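Local coordinates for periplasmic binding protein (Veillonella parvula, PDB 4LJS) that probably captures a small ligand, such as a metal chelate or a cofactor, and hands it to a membrane importer, as periplasmic binding proteins do, at residues I18-Q21 against P22-I26; S147-T150 against M151-Y155; L250-D254 against G255-Q259; N277-N281 against K282-F286; D304-S307 against H308-P312. All coordinates share one frame; numbering follows the deposited sequence.

Contact 1 (I18-Q21 against P22-I26); sequences IKLQ and PPVTI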
loop_
_atom_site.group_PDB
_atom_site.type_symbol
_atom_site.label_atom_id
_atom_site.label_comp_id
_atom_site.label_asym_id
_atom_site.label_seq_id
_atom_site.Cartn_x
_atom_site.Cartn_y
_atom_site.Cartn_z
ATOM N N ILE A 18 7.071 24.148 -12.521
ATOM C CA ILE A 18 5.635 24.382 -12.438
ATOM C C ILE A 18 5.293 25.042 -11.112
ATOM O O ILE A 18 5.471 24.454 -10.043
ATOM C CB ILE A 18 4.828 23.086 -12.579
ATOM C CG1 ILE A 18 5.211 22.357 -13.863
ATOM C CG2 ILE A 18 3.351 23.395 -12.589
ATOM C CD1 ILE A 18 4.563 21.000 -13.994
ATOM N N LYS A 19 4.805 26.273 -11.202
ATOM C CA LYS A 19 4.489 27.087 -10.039
ATOM C C LYS A 19 3.104 26.736 -9.504
ATOM O O LYS A 19 2.155 26.578 -10.270
ATOM C CB LYS A 19 4.543 28.567 -10.436
ATOM C CG LYS A 19 4.646 29.544 -9.274
ATOM C CD LYS A 19 4.959 30.957 -9.774
ATOM N N LEU A 20 2.993 26.607 -8.188
ATOM C CA LEU A 20 1.706 26.355 -7.556
ATOM C C LEU A 20 1.106 27.665 -7.058
ATOM O O LEU A 20 1.494 28.181 -6.009
ATOM C CB LEU A 20 1.851 25.369 -6.397
ATOM C CG LEU A 20 2.309 23.946 -6.726
ATOM C CD1 LEU A 20 2.691 23.199 -5.452
ATOM C CD2 LEU A 20 1.224 23.188 -7.490
ATOM N N GLN A 21 0.169 28.209 -7.825
ATOM C CA GLN A 21 -0.545 29.415 -7.421
ATOM C C GLN A 21 -2.039 29.125 -7.389
ATOM O O GLN A 21 -2.638 28.834 -8.428
ATOM C CB GLN A 21 -0.249 30.566 -8.378
ATOM C CG GLN A 21 1.181 31.072 -8.316
ATOM C CD GLN A 21 1.510 32.011 -9.460
ATOM O OE1 GLN A 21 1.204 31.725 -10.619
ATOM N NE2 GLN A 21 2.128 33.142 -9.142
ATOM N N PRO A 22 -2.652 29.202 -6.197
ATOM C CA PRO A 22 -2.061 29.607 -4.914
ATOM C C PRO A 22 -1.212 28.495 -4.293
ATOM O O PRO A 22 -1.325 27.339 -4.716
ATOM C CB PRO A 22 -3.295 29.860 -4.048
ATOM C CG PRO A 22 -4.291 28.879 -4.559
ATOM C CD PRO A 22 -4.067 28.816 -6.046
ATOM N N PRO A 23 -0.369 28.841 -3.303
ATOM C CA PRO A 23 0.473 27.840 -2.641
ATOM C C PRO A 23 -0.350 26.703 -2.040
ATOM O O PRO A 23 -1.490 26.906 -1.620
ATOM C CB PRO A 23 1.154 28.638 -1.526
ATOM C CG PRO A 23 1.139 30.052 -2.007
ATOM C CD PRO A 23 -0.143 30.196 -2.766
ATOM N N VAL A 24 0.235 25.513 -2.014
ATOM C CA VAL A 24 -0.426 24.342 -1.461
ATOM C C VAL A 24 0.065 24.066 -0.047
ATOM O O VAL A 24 1.259 23.894 0.189
ATOM C CB VAL A 24 -0.185 23.095 -2.343
ATOM C CG1 VAL A 24 -0.539 21.824 -1.591
ATOM C CG2 VAL A 24 -0.975 23.205 -3.638
ATOM N N THR A 25 -0.870 24.036 0.892
ATOM C CA THR A 25 -0.559 23.716 2.275
ATOM C C THR A 25 -1.013 22.290 2.586
ATOM O O THR A 25 -2.168 21.938 2.382
ATOM C CB THR A 25 -1.231 24.715 3.228
ATOM O OG1 THR A 25 -0.481 25.935 3.238
ATOM C CG2 THR A 25 -1.286 24.161 4.633
ATOM N N ILE A 26 -0.087 21.471 3.063
ATOM C CA ILE A 26 -0.364 20.070 3.334
ATOM C C ILE A 26 -0.137 19.758 4.808
ATOM O O ILE A 26 0.836 20.226 5.405
ATOM C CB ILE A 26 0.553 19.154 2.484
ATOM C CG1 ILE A 26 0.194 19.258 0.997
ATOM C CG2 ILE A 26 0.480 17.698 2.962
ATOM C CD1 ILE A 26 -1.236 18.849 0.681
#

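Contact 2 (S147-T150 against M151-Y155); sequences SALT and MDMEY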
loop_
_atom_site.group_PDB
_atom_site.type_symbol
_atom_site.label_atom_id
_atom_site.label_comp_id
_atom_site.label_asym_id
_atom_site.label_seq_id
_atom_site.Cartn_x
_atom_site.Cartn_y
_atom_site.Cartn_z
ATOM N N SER A 147 -3.602 2.666 16.007
ATOM C CA SER A 147 -4.794 3.227 15.382
ATOM C C SER A 147 -5.269 2.314 14.254
ATOM O O SER A 147 -4.465 1.626 13.628
ATOM C CB SER A 147 -4.514 4.633 14.840
ATOM O OG SER A 147 -3.464 4.618 13.884
ATOM N N ALA A 148 -6.575 2.302 14.007
ATOM C CA ALA A 148 -7.135 1.522 12.912
ATOM C C ALA A 148 -6.681 2.098 11.571
ATOM O O ALA A 148 -6.833 3.289 11.309
ATOM C CB ALA A 148 -8.649 1.494 13.000
ATOM N N LEU A 149 -6.100 1.247 10.734
ATOM C CA LEU A 149 -5.647 1.658 9.412
ATOM C C LEU A 149 -6.790 1.489 8.411
ATOM O O LEU A 149 -7.478 0.463 8.403
ATOM C CB LEU A 149 -4.412 0.852 9.026
ATOM C CG LEU A 149 -3.300 1.020 10.072
ATOM C CD1 LEU A 149 -2.098 0.141 9.775
ATOM C CD2 LEU A 149 -2.881 2.491 10.194
ATOM N N THR A 150 -7.021 2.514 7.595
ATOM C CA THR A 150 -8.218 2.544 6.755
ATOM C C THR A 150 -7.934 2.831 5.282
ATOM O O THR A 150 -6.852 3.320 4.926
ATOM C CB THR A 150 -9.226 3.612 7.250
ATOM O OG1 THR A 150 -8.636 4.912 7.131
ATOM C CG2 THR A 150 -9.642 3.355 8.717
HETATM N N MSE A 151 -8.925 2.538 4.437
HETATM C CA MSE A 151 -8.857 2.893 3.026
HETATM C C MSE A 151 -8.801 4.410 2.869
HETATM O O MSE A 151 -8.100 4.929 1.999
HETATM C CB MSE A 151 -10.059 2.319 2.264
HETATM C CG MSE A 151 -10.118 0.800 2.269
HETATM SE SE MSE A 151 -11.524 0.078 1.135
HETATM C CE MSE A 151 -10.750 0.544 -0.583
ATOM N N ASP A 152 -9.549 5.109 3.720
ATOM C CA ASP A 152 -9.566 6.567 3.743
ATOM C C ASP A 152 -8.169 7.186 3.818
ATOM O O ASP A 152 -7.871 8.125 3.080
ATOM C CB ASP A 152 -10.429 7.080 4.897
ATOM C CG ASP A 152 -11.916 7.023 4.581
ATOM O OD1 ASP A 152 -12.267 6.919 3.384
ATOM O OD2 ASP A 152 -12.733 7.084 5.527
HETATM N N MSE A 153 -7.317 6.668 4.698
HETATM C CA MSE A 153 -5.951 7.186 4.800
HETATM C C MSE A 153 -5.215 7.087 3.472
HETATM O O MSE A 153 -4.445 7.980 3.128
HETATM C CB MSE A 153 -5.150 6.452 5.869
HETATM C CG MSE A 153 -5.608 6.725 7.269
HETATM SE SE MSE A 153 -4.720 5.520 8.503
HETATM C CE MSE A 153 -5.658 6.073 10.140
ATOM N N GLU A 154 -5.447 5.999 2.735
ATOM C CA GLU A 154 -4.805 5.823 1.430
ATOM C C GLU A 154 -5.338 6.824 0.407
ATOM O O GLU A 154 -4.571 7.374 -0.387
ATOM C CB GLU A 154 -4.969 4.390 0.916
ATOM C CG GLU A 154 -4.359 3.333 1.828
ATOM C CD GLU A 154 -2.918 3.651 2.218
ATOM O OE1 GLU A 154 -2.110 3.999 1.325
ATOM O OE2 GLU A 154 -2.600 3.558 3.423
ATOM N N TYR A 155 -6.650 7.060 0.428
ATOM C CA TYR A 155 -7.254 8.055 -0.458
ATOM C C TYR A 155 -6.649 9.443 -0.234
ATOM O O TYR A 155 -6.290 10.127 -1.190
ATOM C CB TYR A 155 -8.771 8.116 -0.266
ATOM C CG TYR A 155 -9.494 6.864 -0.710
ATOM C CD1 TYR A 155 -8.956 6.047 -1.692
ATOM C CD2 TYR A 155 -10.720 6.503 -0.153
ATOM C CE1 TYR A 155 -9.612 4.901 -2.106
ATOM C CE2 TYR A 155 -11.383 5.351 -0.561
ATOM C CZ TYR A 155 -10.818 4.553 -1.540
ATOM O OH TYR A 155 -11.452 3.403 -1.968
HETATM O O HOH W 1 -3.973 2.151 5.558
#

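Contact 3 (L250-D254 against G255-Q259); sequences LIVSD and GEYSQ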
loop_
_atom_site.group_PDB
_atom_site.type_symbol
_atom_site.label_atom_id
_atom_site.label_comp_id
_atom_site.label_asym_id
_atom_site.label_seq_id
_atom_site.Cartn_x
_atom_site.Cartn_y
_atom_site.Cartn_z
ATOM N N LEU A 250 -4.615 -15.240 1.927
ATOM C CA LEU A 250 -3.246 -15.458 2.383
ATOM C C LEU A 250 -2.376 -14.262 2.018
ATOM O O LEU A 250 -2.019 -14.068 0.852
ATOM C CB LEU A 250 -2.664 -16.725 1.754
ATOM C CG LEU A 250 -3.292 -18.063 2.150
ATOM C CD1 LEU A 250 -2.506 -19.212 1.534
ATOM C CD2 LEU A 250 -3.360 -18.207 3.664
ATOM N N ILE A 251 -2.042 -13.460 3.019
ATOM C CA ILE A 251 -1.207 -12.285 2.811
ATOM C C ILE A 251 0.268 -12.672 2.712
ATOM O O ILE A 251 0.785 -13.404 3.555
ATOM C CB ILE A 251 -1.447 -11.242 3.916
ATOM C CG1 ILE A 251 -2.901 -10.761 3.852
ATOM C CG2 ILE A 251 -0.485 -10.069 3.777
ATOM C CD1 ILE A 251 -3.324 -9.896 5.013
ATOM N N VAL A 252 0.936 -12.198 1.662
ATOM C CA VAL A 252 2.332 -12.557 1.424
ATOM C C VAL A 252 3.202 -11.325 1.277
ATOM O O VAL A 252 2.903 -10.443 0.467
ATOM C CB VAL A 252 2.504 -13.385 0.140
ATOM C CG1 VAL A 252 3.917 -13.993 0.087
ATOM C CG2 VAL A 252 1.442 -14.462 0.056
ATOM N N SER A 253 4.284 -11.274 2.047
ATOM C CA SER A 253 5.212 -10.154 1.985
ATOM C C SER A 253 6.174 -10.297 0.814
ATOM O O SER A 253 6.315 -11.380 0.244
ATOM C CB SER A 253 6.012 -10.048 3.281
ATOM O OG SER A 253 6.823 -11.191 3.459
ATOM N N ASP A 254 6.850 -9.229 0.450
ATOM C CA ASP A 254 7.705 -9.348 -0.713
ATOM C C ASP A 254 8.886 -10.356 -0.687
ATOM O O ASP A 254 9.007 -11.093 -1.629
ATOM C CB ASP A 254 8.006 -8.007 -1.426
ATOM C CG ASP A 254 8.477 -6.909 -0.506
ATOM O OD1 ASP A 254 8.726 -7.141 0.678
ATOM O OD2 ASP A 254 8.627 -5.800 -1.003
ATOM N N GLY A 255 9.734 -10.428 0.342
ATOM C CA GLY A 255 10.786 -11.425 0.271
ATOM C C GLY A 255 10.274 -12.844 0.163
ATOM O O GLY A 255 10.965 -13.725 -0.351
ATOM N N GLU A 256 9.043 -13.058 0.619
ATOM C CA GLU A 256 8.494 -14.404 0.720
ATOM C C GLU A 256 7.680 -14.844 -0.493
ATOM O O GLU A 256 6.985 -15.855 -0.442
ATOM C CB GLU A 256 7.709 -14.555 2.021
ATOM C CG GLU A 256 8.624 -14.450 3.236
ATOM C CD GLU A 256 7.930 -13.888 4.452
ATOM O OE1 GLU A 256 6.715 -14.126 4.604
ATOM O OE2 GLU A 256 8.600 -13.198 5.251
ATOM N N TYR A 257 7.797 -14.089 -1.583
ATOM C CA TYR A 257 7.225 -14.475 -2.871
ATOM C C TYR A 257 7.784 -15.809 -3.358
ATOM O O TYR A 257 7.055 -16.625 -3.928
ATOM C CB TYR A 257 7.493 -13.395 -3.924
ATOM C CG TYR A 257 6.440 -12.307 -3.985
ATOM C CD1 TYR A 257 5.960 -11.711 -2.826
ATOM C CD2 TYR A 257 5.940 -11.864 -5.203
ATOM C CE1 TYR A 257 4.997 -10.713 -2.875
ATOM C CE2 TYR A 257 4.974 -10.862 -5.264
ATOM C CZ TYR A 257 4.511 -10.290 -4.094
ATOM O OH TYR A 257 3.563 -9.295 -4.136
ATOM N N SER A 258 9.079 -16.023 -3.129
ATOM C CA SER A 258 9.752 -17.244 -3.569
ATOM C C SER A 258 9.246 -18.496 -2.845
ATOM O O SER A 258 9.476 -19.618 -3.293
ATOM C CB SER A 258 11.271 -17.112 -3.408
ATOM O OG SER A 258 11.630 -16.896 -2.053
ATOM N N GLN A 259 8.549 -18.296 -1.732
ATOM C CA GLN A 259 8.003 -19.403 -0.960
ATOM C C GLN A 259 6.507 -19.585 -1.186
ATOM O O GLN A 259 5.866 -20.354 -0.476
ATOM C CB GLN A 259 8.275 -19.191 0.530
ATOM C CG GLN A 259 9.727 -19.378 0.915
ATOM C CD GLN A 259 10.236 -20.760 0.569
ATOM O OE1 GLN A 259 10.939 -20.945 -0.427
ATOM N NE2 GLN A 259 9.881 -21.745 1.387
HETATM O O HOH W 2 3.774 -8.213 -1.340
#

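Contact 4 (N277-N281 against K282-F286); sequences NALRN and KRVHF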
loop_
_atom_site.group_PDB
_atom_site.type_symbol
_atom_site.label_atom_id
_atom_site.label_comp_id
_atom_site.label_asym_id
_atom_site.label_seq_id
_atom_site.Cartn_x
_atom_site.Cartn_y
_atom_site.Cartn_z
ATOM N N ASN A 277 -14.898 -24.487 5.180
ATOM C CA ASN A 277 -15.575 -24.182 3.921
ATOM C C ASN A 277 -14.663 -23.636 2.834
ATOM O O ASN A 277 -14.735 -24.070 1.685
ATOM C CB ASN A 277 -16.726 -23.202 4.154
ATOM C CG ASN A 277 -17.893 -23.836 4.876
ATOM O OD1 ASN A 277 -18.021 -25.065 4.931
ATOM N ND2 ASN A 277 -18.763 -23.000 5.429
ATOM N N ALA A 278 -13.814 -22.681 3.204
ATOM C CA ALA A 278 -12.885 -22.063 2.259
ATOM C C ALA A 278 -11.986 -23.103 1.591
ATOM O O ALA A 278 -11.681 -22.999 0.400
ATOM C CB ALA A 278 -12.043 -21.000 2.956
ATOM N N LEU A 279 -11.568 -24.103 2.362
ATOM C CA LEU A 279 -10.771 -25.204 1.825
ATOM C C LEU A 279 -11.591 -26.155 0.948
ATOM O O LEU A 279 -11.168 -26.501 -0.153
ATOM C CB LEU A 279 -10.074 -25.979 2.949
ATOM C CG LEU A 279 -8.717 -25.420 3.389
ATOM C CD1 LEU A 279 -7.919 -26.478 4.118
ATOM C CD2 LEU A 279 -7.945 -24.932 2.192
ATOM N N ARG A 280 -12.758 -26.568 1.436
ATOM C CA ARG A 280 -13.645 -27.456 0.683
ATOM C C ARG A 280 -13.980 -26.890 -0.690
ATOM O O ARG A 280 -14.057 -27.624 -1.675
ATOM C CB ARG A 280 -14.950 -27.687 1.445
ATOM C CG ARG A 280 -14.840 -28.552 2.688
ATOM C CD ARG A 280 -16.155 -28.571 3.457
ATOM N NE ARG A 280 -17.288 -28.898 2.593
ATOM C CZ ARG A 280 -18.189 -28.017 2.168
ATOM N NH1 ARG A 280 -18.102 -26.746 2.533
ATOM N NH2 ARG A 280 -19.185 -28.411 1.381
ATOM N N ASN A 281 -14.173 -25.577 -0.741
ATOM C CA ASN A 281 -14.627 -24.908 -1.951
ATOM C C ASN A 281 -13.516 -24.172 -2.681
ATOM O O ASN A 281 -13.779 -23.390 -3.592
ATOM C CB ASN A 281 -15.785 -23.965 -1.618
ATOM C CG ASN A 281 -16.957 -24.697 -0.999
ATOM O OD1 ASN A 281 -17.291 -25.806 -1.410
ATOM N ND2 ASN A 281 -17.574 -24.093 0.005
ATOM N N LYS A 282 -12.279 -24.434 -2.269
ATOM C CA LYS A 282 -11.097 -23.911 -2.945
ATOM C C LYS A 282 -11.116 -22.392 -3.043
ATOM O O LYS A 282 -10.805 -21.819 -4.084
ATOM C CB LYS A 282 -10.942 -24.556 -4.327
ATOM C CG LYS A 282 -10.844 -26.080 -4.265
ATOM C CD LYS A 282 -11.055 -26.722 -5.628
ATOM C CE LYS A 282 -9.765 -26.789 -6.427
ATOM N NZ LYS A 282 -8.788 -27.750 -5.838
ATOM N N ARG A 283 -11.482 -21.746 -1.943
ATOM C CA ARG A 283 -11.509 -20.292 -1.894
ATOM C C ARG A 283 -10.406 -19.779 -0.970
ATOM O O ARG A 283 -10.655 -19.203 0.088
ATOM C CB ARG A 283 -12.904 -19.799 -1.494
ATOM C CG ARG A 283 -13.987 -20.263 -2.477
ATOM C CD ARG A 283 -15.371 -19.740 -2.120
ATOM N NE ARG A 283 -15.416 -18.277 -2.071
ATOM C CZ ARG A 283 -16.439 -17.585 -1.586
ATOM N NH1 ARG A 283 -17.502 -18.223 -1.113
ATOM N NH2 ARG A 283 -16.402 -16.258 -1.567
ATOM N N VAL A 284 -9.170 -20.029 -1.385
ATOM C CA VAL A 284 -7.997 -19.580 -0.660
ATOM C C VAL A 284 -7.128 -18.862 -1.673
ATOM O O VAL A 284 -6.650 -19.469 -2.633
ATOM C CB VAL A 284 -7.229 -20.768 -0.052
ATOM C CG1 VAL A 284 -5.991 -20.282 0.695
ATOM C CG2 VAL A 284 -8.146 -21.588 0.867
ATOM N N HIS A 285 -6.940 -17.562 -1.477
ATOM C CA HIS A 285 -6.257 -16.755 -2.478
ATOM C C HIS A 285 -5.108 -15.948 -1.896
ATOM O O HIS A 285 -5.164 -15.508 -0.743
ATOM C CB HIS A 285 -7.251 -15.807 -3.149
ATOM C CG HIS A 285 -8.570 -16.442 -3.458
ATOM N ND1 HIS A 285 -8.785 -17.201 -4.588
ATOM C CD2 HIS A 285 -9.745 -16.432 -2.781
ATOM C CE1 HIS A 285 -10.033 -17.631 -4.595
ATOM N NE2 HIS A 285 -10.637 -17.180 -3.510
ATOM N N PHE A 286 -4.077 -15.749 -2.713
ATOM C CA PHE A 286 -2.944 -14.912 -2.344
ATOM C C PHE A 286 -3.338 -13.439 -2.356
ATOM O O PHE A 286 -4.076 -12.993 -3.232
ATOM C CB PHE A 286 -1.786 -15.134 -3.320
ATOM C CG PHE A 286 -1.008 -16.394 -3.065
ATOM C CD1 PHE A 286 -0.507 -16.671 -1.802
ATOM C CD2 PHE A 286 -0.776 -17.302 -4.092
ATOM C CE1 PHE A 286 0.225 -17.829 -1.564
ATOM C CE2 PHE A 286 -0.048 -18.462 -3.862
ATOM C CZ PHE A 286 0.451 -18.728 -2.594
#

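Contact 5 (D304-S307 against H308-P312); sequences DIVS and HGLYP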
loop_
_atom_site.group_PDB
_atom_site.type_symbol
_atom_site.label_atom_id
_atom_site.label_comp_id
_atom_site.label_asym_id
_atom_site.label_seq_id
_atom_site.Cartn_x
_atom_site.Cartn_y
_atom_site.Cartn_z
ATOM N N ASP A 304 -9.427 -5.327 -5.941
ATOM C CA ASP A 304 -9.755 -6.329 -6.955
ATOM C C ASP A 304 -9.675 -7.765 -6.445
ATOM O O ASP A 304 -10.582 -8.567 -6.684
ATOM C CB ASP A 304 -8.867 -6.161 -8.190
ATOM C CG ASP A 304 -9.251 -4.946 -9.021
ATOM O OD1 ASP A 304 -10.328 -4.363 -8.768
ATOM O OD2 ASP A 304 -8.481 -4.572 -9.930
ATOM N N ILE A 305 -8.595 -8.089 -5.744
ATOM C CA ILE A 305 -8.425 -9.438 -5.222
ATOM C C ILE A 305 -9.485 -9.765 -4.172
ATOM O O ILE A 305 -10.104 -10.832 -4.209
ATOM C CB ILE A 305 -7.015 -9.651 -4.643
ATOM C CG1 ILE A 305 -5.984 -9.575 -5.775
ATOM C CG2 ILE A 305 -6.933 -10.985 -3.893
ATOM C CD1 ILE A 305 -4.547 -9.689 -5.325
ATOM N N VAL A 306 -9.715 -8.838 -3.251
ATOM C CA VAL A 306 -10.676 -9.081 -2.190
ATOM C C VAL A 306 -12.124 -9.128 -2.708
ATOM O O VAL A 306 -12.879 -10.042 -2.366
ATOM C CB VAL A 306 -10.506 -8.083 -1.037
ATOM C CG1 VAL A 306 -11.567 -8.317 0.014
ATOM C CG2 VAL A 306 -9.109 -8.238 -0.427
ATOM N N SER A 307 -12.503 -8.177 -3.558
ATOM C CA SER A 307 -13.862 -8.173 -4.095
ATOM C C SER A 307 -14.105 -9.412 -4.962
ATOM O O SER A 307 -15.170 -10.016 -4.890
ATOM C CB SER A 307 -14.147 -6.898 -4.897
ATOM O OG SER A 307 -13.424 -6.910 -6.125
ATOM N N HIS A 308 -13.112 -9.796 -5.762
ATOM C CA HIS A 308 -13.251 -10.958 -6.629
ATOM C C HIS A 308 -13.294 -12.256 -5.824
ATOM O O HIS A 308 -14.045 -13.164 -6.163
ATOM C CB HIS A 308 -12.145 -10.998 -7.689
ATOM C CG HIS A 308 -12.332 -9.998 -8.793
ATOM N ND1 HIS A 308 -12.736 -8.698 -8.564
ATOM C CD2 HIS A 308 -12.168 -10.109 -10.134
ATOM C CE1 HIS A 308 -12.812 -8.052 -9.715
ATOM N NE2 HIS A 308 -12.475 -8.887 -10.683
ATOM N N GLY A 309 -12.512 -12.328 -4.747
ATOM C CA GLY A 309 -12.546 -13.477 -3.856
ATOM C C GLY A 309 -13.791 -13.549 -2.978
ATOM O O GLY A 309 -14.290 -14.639 -2.670
ATOM N N LEU A 310 -14.299 -12.392 -2.559
ATOM C CA LEU A 310 -15.486 -12.363 -1.708
ATOM C C LEU A 310 -16.725 -12.722 -2.511
ATOM O O LEU A 310 -17.595 -13.446 -2.030
ATOM C CB LEU A 310 -15.675 -10.983 -1.070
ATOM C CG LEU A 310 -14.718 -10.583 0.050
ATOM C CD1 LEU A 310 -14.955 -9.128 0.434
ATOM C CD2 LEU A 310 -14.885 -11.510 1.252
ATOM N N TYR A 311 -16.792 -12.232 -3.747
ATOM C CA TYR A 311 -18.002 -12.395 -4.552
ATOM C C TYR A 311 -17.782 -13.051 -5.923
ATOM O O TYR A 311 -17.955 -12.403 -6.951
ATOM C CB TYR A 311 -18.680 -11.033 -4.705
ATOM C CG TYR A 311 -18.979 -10.376 -3.374
ATOM C CD1 TYR A 311 -20.053 -10.795 -2.598
ATOM C CD2 TYR A 311 -18.175 -9.351 -2.880
ATOM C CE1 TYR A 311 -20.331 -10.200 -1.384
ATOM C CE2 TYR A 311 -18.454 -8.747 -1.651
ATOM C CZ TYR A 311 -19.533 -9.177 -0.912
ATOM O OH TYR A 311 -19.823 -8.597 0.307
ATOM N N PRO A 312 -17.430 -14.352 -5.937
ATOM C CA PRO A 312 -17.095 -15.096 -7.162
ATOM C C PRO A 312 -18.225 -15.105 -8.191
ATOM O O PRO A 312 -17.966 -15.227 -9.389
ATOM C CB PRO A 312 -16.865 -16.529 -6.658
ATOM C CG PRO A 312 -16.607 -16.395 -5.204
ATOM C CD PRO A 312 -17.422 -15.225 -4.750
#

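Contact 1 (I18-Q21 against P22-I26)
L20 and V24 meet through single methyl groups across a proline corner, L20 CD1 lying 4.1 Å from V24 CG2. The two side chains cross obliquely rather than run alongside each other. V24 holds CG1 anti to its backbone N (chi1 165°), which places CG2 on the side of the leucine. The pair is flanked by Y40, which L20 touches, and by R163 of helix 151-164, against V24.

The bend between them is made by two prolines in succession, the first joined to Q21 by a cis peptide bond. It breaks strand 19-29 of the hairpin formed with strand 34-40. Backbone pairing carries on past the break, L20 bonding with T41 and V24 with Y40.

Polar contacts inside the corner centre on the L20 carbonyl. L20 O comes within 3.2 Å of P22 O, an approach of two acceptors, and lies 3.4 Å from P23 N, which as a proline nitrogen has no hydrogen to offer. What reaches this oxygen within the corner is a carbon donor: P23 CA makes a CH...O contact of 3.5 Å to L20 O. Q21 starts away from the turn, though its CB still touches the P22 ring nitrogen.

Contact 2 (S147-T150 against M151-Y155)
T150 is extended and M151 takes helical phi/psi, so the chain turns here and M153 N comes within bonding distance of the threonine hydroxyl. T150 OG1 sits between its own backbone N and carbonyl carbon (chi1 64°), a position from which it accepts from M153 N at 3.3 Å with an N-H...O angle of 157°. The hydroxyl oxygen touches D152 CB at 3.6 Å.

M153, a selenomethionine, sends its extended chain back along the incoming segment, crossing the threonine side chain at about a right angle. Its SE lies 3.9 Å from L149 CD2, and its terminal CE comes within 3.2 Å of A148 O. On the carbonyl side of T150 a water bridges to the helix, donating to T150 O at 3.2 Å and to E154 OE2 at 2.9 Å; the same glutamate is held by S141 and by G296 N. M151 packs on helices 168-188, 215-222 and 299-310, while its N-H is taken by N218 OD1. A threonine N-cap is a classic start for a helix, here helix 151-164, which precedes the long helix 168-188 that probably bridges the two lobes, as in related binding proteins.

Contact 3 (L250-D254 against G255-Q259)
Y257 turns a ring edge to the backbone before it, S253 O lying in the ring plane 3.1 Å from Y257 CD1. The D254 carbonyl approaches the same ring obliquely, and the ring of Y78 meets it from outside the turn. On the strand side, V252 CG1 touches E256 O at 3.6 Å. S253 and E256 meet differently: S253 OG stands over the flat face of the carboxylate, 3.1 Å from E256 CD. The serine is put there by a chi1 of 64°, while one carboxylate oxygen, OE1, makes a weak bond to Q203.

Two overlapping beta turns carry the chain off the end of strand 247-252. E256 N bonds to S253 O at a bent 135°, and Y257 N to D254 O at a straighter 167°, each donor standing above the carbonyl plane. A water donates to V252 O at 3.0 Å and is also hydrogen-bonded to Y257 OH. An alanine at Y257 removes ring and hydroxyl, so the water on V252 O would probably be held less firmly and a gap is likely to open beside Y78. Backbone carbonyls, a water and the tyrosine thus hold this polar turn together.

Contact 4 (N277-N281 against K282-F286)
The carbonyl groups of A278 and L279 are the flat groups that receive the returning chain, and they are approached quite differently. R283 N lies in the carbonyl plane of A278, whereas K282 N stands above that of L279, 73° out of it. The first bond, R283 N to A278 O, is the shorter at 2.7 Å; the second, K282 N to L279 O, measures 3.2 Å. Both are fairly straight at the hydrogen.

Together they form a Schellman motif that closes the short helix 277-280, with K282 as its C-prime residue. A positive phi of 56° reverses the chain there even though the residue is a lysine, and K282 CB is left only 3.2 Å from N281 O. From this turn the chain runs directly into strand 284-288, which pairs with strand 247-252 in the sheet of this lobe.

Side chains fill in around the backbone bonds. V284, with CG1 anti to its backbone N (chi1 179°), places CG2 against the helix end, where it meets L279 CD2 at 3.6 Å and A278 O at 3.8 Å. L279 begins by pointing away and bends its end back to make this contact. Both residues also rest on L268 of helix 260-268. R283 lays its CG against N281 O at 3.3 Å, while A278 CB touches R283 O at 3.7 Å and packs on I248.

Contact 5 (D304-S307 against H308-P312)
The last turns of helix 299-310 form this contact, with regular i to i+4 backbone bonds from H308 N to D304 O through to Y311 N to S307 O. H308 adds a side-chain bond: ND1 donates to S307 OG at 3.1 Å, nearly straight at 162°, and the oxygen sits in the imidazole plane at the ring edge. With chi1 at -75° the ring lies back along the preceding turn, where D304 O comes within 2.9 Å of ND1 at an angle too poor for a bond.

S307 OG is engaged twice, since it also bonds to I303 O. On the buried flank V306 and L310 lie side by side, pointing the same way, with V306 CG1 3.5 Å from L310 CD1; both pack against F249 of strand 247-252. S307 O meets the edge of the Y311 ring at CD2, 3.7 Å away, and the tyrosine hydroxyl is fixed by L223 O. A leucine at H308 has no ring N-H, so S307 OG would probably keep I303 O but be left without the histidine, and Y315 without its stack. The helix end therefore pairs a greasy flank facing the sheet with a buried serine hydroxyl held between I303 O and H308 ND1.

How the contacts relate
Contact 5 is the buried one of the five; contacts 2 and 4 are partly buried, and contacts 1 and 3 lie at the surface. Contacts 3 and 4 hold neighbouring strands of one sheet, joined by L250 N to H285 O and by V252 packing on F286. Contact 4 meets contact 5 where R283 NH2 bonds to G309 O. Contact 1 stands apart, its centre about 49 Å from that of contact 4, although its hairpin leans on the helix that contact 2 begins. Helix ends set the chemistry of contacts 2, 4 and 5: a hydroxyl cap, a purely backbone closure, and a histidine–serine bond. Contact 1 relies on prolines, contact 3 on water and turns.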